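Local coordinates for putative acyl-[acyl-carrier-protein]--UDP-N-acetylglucosamine O-acyltransferase (Bacteroides fragilis, PDB 4R36), which probably transfers an acyl chain from acyl carrier protein to UDP-N-acetylglucosamine, the first step of lipid A synthesis, at residues A[205-210]-A[234-239]; A[196-201]-A[230-235]. One frame throughout, in Å; residues are numbered along the deposited sequence.

Both contacts fasten helix 222-237 to the antiparallel strand pair 198-201 and 206-210, and each does so largely through tyrosine rings that the helix turns toward the strands. Contact 1 lies at the surface, where Tyr236 near the end of the helix stacks on Tyr207 of the outermost strand and a water ties Tyr207 to Gln237. Contact 2, one turn earlier on the helix, is buried: Tyr232 meets an isoleucine methyl and its hydroxyl donates a hydrogen bond to Pro196 O. The contacts' centres lie about 5 Å apart, and the two meet directly: Tyr207 OH packs on Tyr232 CB at 3.5 Å. Contact 1 uses a ring stack and water bridge, contact 2 a direct bond and methyl-on-ring packing.

Contact 1. Residues A[205-210]-A[234-239]; sequences IAYSGI and IIYQSG
An offset stack of two tyrosines, Tyr207 and Tyr236, joins the edge strand 206-210 to the last turn of helix 222-237 at the surface of the C-terminal part of the chain. The ring centroids are 4.4 Å apart and the planes are tilted by only 7°. The shift between the rings puts Tyr207 CB, not its ring centre, over the middle of the Tyr236 face, a CH-pi contact of 3.6 Å to the centroid. A chi1 of 165°, which sets CG opposite the backbone N, carries the Tyr207 ring out toward the helix, and CG comes within 3.5 Å of Tyr236 CD2. Its other face rests on the backbone N of Gly209, so the ring is clasped between its own strand and the helix. At the edge of the ring, a water lies in its plane, 2.7 Å from Tyr207 OH, and donates to Gln237 OE1 at 2.6 Å. The Tyr236 hydroxyl is hydrogen-bonded to the carbonyl of Ile274, which ties the stack to the C-terminal tail. The offset tyrosine stack thus joins strand and helix in the C-terminal helical region that follows the left-handed parallel beta-helix of LpxA.

Contact 2. Residues A[196-201]-A[230-235]; sequences PYIIAG and NAYRII
Tyr232 of helix 222-237 reaches across to Pro196 and Ile198, where the chain enters strand 198-201, and makes a buried contact that is part polar and part aliphatic. The tight part is the ring itself. Ile198 CG2 sits over the centre of one face, 3.6 Å from the centroid and 14° off the normal, a CH-pi contact, and its closest ring atom is Tyr232 CZ at 3.5 Å. With chi1 at 73°, CG1 of Ile198 lies between the backbone N and the carbonyl carbon, which puts CG2, the branch that lands on the ring, anti to the carbonyl carbon. At the far end of the ring, Tyr232 OH donates to Pro196 O at 2.7 Å, in the carbonyl plane and on a lone pair, with a C=O...donor angle of 140°. The bond satisfies a buried hydroxyl and, with the methyl over the face, anchors the ring at two points. Pro196 CD also packs against the phenol oxygen, 3.6 Å from Tyr232 OH.

Packing is looser at Tyr197, whose CB comes no closer than 4.5 Å to Tyr232 CE2. Farther round the helix, partly exposed Arg233 forms a salt bridge with Glu226 through NH1. Tyr197 bonds through its backbone to Asn211, which binds UDP-N-acetylglucosamine in another structure of this protein. Around this buried contact, helix 257-267 brings Ile262 against Tyr232 and Tyr261 and Phe265 against Pro196, helix 242-252 packs on Ala231 and Ile234, and strand 206-210 adds Ile210 beside Tyr232 and Tyr207 beside Ile198.

Contact 1. Residues A[205-210]-A[234-239]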
# COMPACT_ATOMS: atom_id res chain seq x y z
N ILE A 205 4.60 1.44 -18.38
CA ILE A 205 3.21 1.59 -18.78
C ILE A 205 3.07 1.85 -20.29
O ILE A 205 3.97 2.47 -20.89
CB ILE A 205 2.55 2.74 -17.94
CG1 ILE A 205 1.05 2.52 -17.90
CG2 ILE A 205 2.97 4.13 -18.42
CD1 ILE A 205 0.31 3.45 -16.94
N ALA A 206 1.96 1.45 -20.87
CA ALA A 206 1.76 1.54 -22.32
C ALA A 206 0.33 1.54 -22.65
O ALA A 206 -0.50 0.80 -22.05
CB ALA A 206 2.42 0.35 -23.00
N TYR A 207 0.02 2.28 -23.72
CA TYR A 207 -1.26 2.13 -24.38
C TYR A 207 -1.52 0.71 -24.76
O TYR A 207 -0.66 0.10 -25.34
CB TYR A 207 -1.26 3.01 -25.63
CG TYR A 207 -2.36 2.69 -26.56
CD1 TYR A 207 -3.65 3.11 -26.31
CD2 TYR A 207 -2.12 1.93 -27.70
CE1 TYR A 207 -4.68 2.83 -27.20
CE2 TYR A 207 -3.17 1.63 -28.60
CZ TYR A 207 -4.44 2.08 -28.32
OH TYR A 207 -5.47 1.77 -29.17
N SER A 208 -2.66 0.14 -24.37
CA SER A 208 -2.94 -1.30 -24.47
C SER A 208 -4.32 -1.50 -25.08
O SER A 208 -5.03 -2.42 -24.68
CB SER A 208 -2.86 -1.92 -23.09
OG SER A 208 -1.54 -1.79 -22.56
N GLY A 209 -4.73 -0.55 -25.92
CA GLY A 209 -5.99 -0.61 -26.64
C GLY A 209 -7.01 0.26 -25.97
O GLY A 209 -6.69 1.04 -25.08
N ILE A 210 -8.26 0.09 -26.39
CA ILE A 210 -9.41 0.90 -25.87
C ILE A 210 -10.17 0.25 -24.79
O ILE A 210 -10.26 -0.95 -24.80
CB ILE A 210 -10.38 1.13 -27.04
CG1 ILE A 210 -9.67 1.87 -28.11
CG2 ILE A 210 -11.62 1.89 -26.62
CD1 ILE A 210 -8.88 3.02 -27.65
N ILE A 234 -4.33 5.79 -35.27
CA ILE A 234 -3.59 6.86 -35.86
C ILE A 234 -2.56 7.40 -34.89
O ILE A 234 -1.46 7.68 -35.27
CB ILE A 234 -4.52 8.00 -36.35
CG1 ILE A 234 -5.31 7.52 -37.57
CG2 ILE A 234 -3.71 9.25 -36.70
CD1 ILE A 234 -6.55 8.36 -37.85
N ILE A 235 -2.96 7.62 -33.64
CA ILE A 235 -2.07 8.26 -32.69
C ILE A 235 -0.88 7.38 -32.29
O ILE A 235 0.23 7.84 -32.23
CB ILE A 235 -2.88 8.76 -31.43
CG1 ILE A 235 -3.74 9.94 -31.83
CG2 ILE A 235 -1.95 9.18 -30.29
CD1 ILE A 235 -4.93 10.17 -30.94
N TYR A 236 -1.14 6.12 -32.03
CA TYR A 236 -0.12 5.27 -31.45
C TYR A 236 0.48 4.31 -32.47
O TYR A 236 1.59 3.88 -32.24
CB TYR A 236 -0.69 4.42 -30.32
CG TYR A 236 -0.76 5.17 -29.02
CD1 TYR A 236 0.41 5.48 -28.27
CD2 TYR A 236 -1.95 5.55 -28.50
CE1 TYR A 236 0.34 6.18 -27.08
CE2 TYR A 236 -2.03 6.26 -27.29
CZ TYR A 236 -0.89 6.56 -26.57
OH TYR A 236 -1.00 7.26 -25.35
N GLN A 237 -0.21 3.96 -33.55
CA GLN A 237 0.23 2.81 -34.38
C GLN A 237 0.48 3.20 -35.84
O GLN A 237 0.60 2.35 -36.66
CB GLN A 237 -0.82 1.70 -34.32
CG GLN A 237 -0.97 1.25 -32.88
CD GLN A 237 -1.98 0.18 -32.65
OE1 GLN A 237 -3.14 0.31 -32.96
NE2 GLN A 237 -1.54 -0.89 -32.04
N SER A 238 0.68 4.45 -36.16
CA SER A 238 0.83 4.84 -37.55
C SER A 238 2.17 5.47 -37.82
O SER A 238 2.41 5.91 -38.92
CB SER A 238 -0.24 5.80 -37.91
OG SER A 238 -1.47 5.07 -37.71
N GLY A 239 3.03 5.55 -36.81
CA GLY A 239 4.35 6.11 -36.97
C GLY A 239 4.38 7.60 -37.09
O GLY A 239 5.38 8.18 -37.46
O HOH W 1 -4.95 -0.04 -31.07

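Contact 2. Residues A[196-201]-A[230-235]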
# COMPACT_ATOMS: atom_id res chain seq x y z
N PRO A 196 -7.86 10.09 -22.96
CA PRO A 196 -9.17 9.49 -22.61
C PRO A 196 -9.52 8.22 -23.34
O PRO A 196 -9.00 8.02 -24.45
CB PRO A 196 -10.15 10.58 -22.93
CG PRO A 196 -9.43 11.52 -23.79
CD PRO A 196 -7.98 11.46 -23.42
N TYR A 197 -10.30 7.36 -22.70
CA TYR A 197 -10.87 6.15 -23.29
C TYR A 197 -9.92 4.92 -23.40
O TYR A 197 -10.34 3.90 -23.90
CB TYR A 197 -11.48 6.44 -24.70
CG TYR A 197 -12.40 7.60 -24.72
CD1 TYR A 197 -13.61 7.54 -24.06
CD2 TYR A 197 -12.11 8.72 -25.48
CE1 TYR A 197 -14.47 8.63 -24.06
CE2 TYR A 197 -12.95 9.83 -25.47
CZ TYR A 197 -14.15 9.74 -24.80
OH TYR A 197 -14.95 10.82 -24.74
N ILE A 198 -8.64 5.05 -23.03
CA ILE A 198 -7.69 3.95 -23.25
C ILE A 198 -7.52 3.04 -22.04
O ILE A 198 -7.90 3.40 -20.91
CB ILE A 198 -6.31 4.44 -23.73
CG1 ILE A 198 -5.48 5.13 -22.65
CG2 ILE A 198 -6.46 5.37 -24.93
CD1 ILE A 198 -4.01 5.19 -22.95
N ILE A 199 -6.99 1.86 -22.31
CA ILE A 199 -6.40 1.01 -21.30
C ILE A 199 -4.92 1.28 -21.23
O ILE A 199 -4.21 1.32 -22.26
CB ILE A 199 -6.66 -0.47 -21.59
CG1 ILE A 199 -8.16 -0.76 -21.73
CG2 ILE A 199 -6.03 -1.36 -20.51
CD1 ILE A 199 -8.46 -2.16 -22.23
N ALA A 200 -4.40 1.52 -20.01
CA ALA A 200 -2.99 1.70 -19.79
C ALA A 200 -2.54 0.58 -18.89
O ALA A 200 -3.13 0.34 -17.82
CB ALA A 200 -2.70 3.04 -19.17
N GLY A 201 -1.52 -0.13 -19.33
CA GLY A 201 -0.99 -1.27 -18.59
C GLY A 201 0.43 -1.61 -18.92
O GLY A 201 1.10 -0.87 -19.67
N ASN A 230 -10.08 3.95 -34.00
CA ASN A 230 -9.37 4.49 -35.14
C ASN A 230 -8.54 5.71 -34.84
O ASN A 230 -7.41 5.80 -35.33
CB ASN A 230 -10.33 4.73 -36.30
CG ASN A 230 -10.75 3.41 -36.95
OD1 ASN A 230 -10.02 2.41 -36.86
ND2 ASN A 230 -11.95 3.36 -37.52
N ALA A 231 -9.04 6.62 -33.99
CA ALA A 231 -8.19 7.74 -33.61
C ALA A 231 -6.89 7.25 -32.92
O ALA A 231 -5.79 7.73 -33.22
CB ALA A 231 -8.95 8.70 -32.71
N TYR A 232 -7.01 6.27 -32.02
CA TYR A 232 -5.82 5.78 -31.35
C TYR A 232 -4.90 4.91 -32.16
O TYR A 232 -3.69 4.89 -31.90
CB TYR A 232 -6.17 5.14 -30.01
CG TYR A 232 -6.46 6.18 -28.96
CD1 TYR A 232 -5.47 7.00 -28.48
CD2 TYR A 232 -7.75 6.34 -28.44
CE1 TYR A 232 -5.74 8.03 -27.57
CE2 TYR A 232 -8.04 7.30 -27.47
CZ TYR A 232 -7.01 8.13 -27.02
OH TYR A 232 -7.19 9.10 -26.06
N ARG A 233 -5.42 4.25 -33.17
CA ARG A 233 -4.55 3.63 -34.22
C ARG A 233 -3.73 4.64 -34.93
O ARG A 233 -2.58 4.45 -35.16
CB ARG A 233 -5.32 2.80 -35.26
CG ARG A 233 -5.93 1.57 -34.71
CD ARG A 233 -6.76 0.75 -35.73
NE ARG A 233 -7.49 -0.26 -34.94
CZ ARG A 233 -8.81 -0.42 -34.83
NH1 ARG A 233 -9.67 0.34 -35.51
NH2 ARG A 233 -9.28 -1.38 -34.03
N ILE A 234 -4.33 5.79 -35.27
CA ILE A 234 -3.59 6.86 -35.86
C ILE A 234 -2.56 7.40 -34.89
O ILE A 234 -1.46 7.68 -35.27
CB ILE A 234 -4.52 8.00 -36.35
CG1 ILE A 234 -5.31 7.52 -37.57
CG2 ILE A 234 -3.71 9.25 -36.70
CD1 ILE A 234 -6.55 8.36 -37.85
N ILE A 235 -2.96 7.62 -33.64
CA ILE A 235 -2.07 8.26 -32.69
C ILE A 235 -0.88 7.38 -32.29
O ILE A 235 0.23 7.84 -32.23
CB ILE A 235 -2.88 8.76 -31.43
CG1 ILE A 235 -3.74 9.94 -31.83
CG2 ILE A 235 -1.95 9.18 -30.29
CD1 ILE A 235 -4.93 10.17 -30.94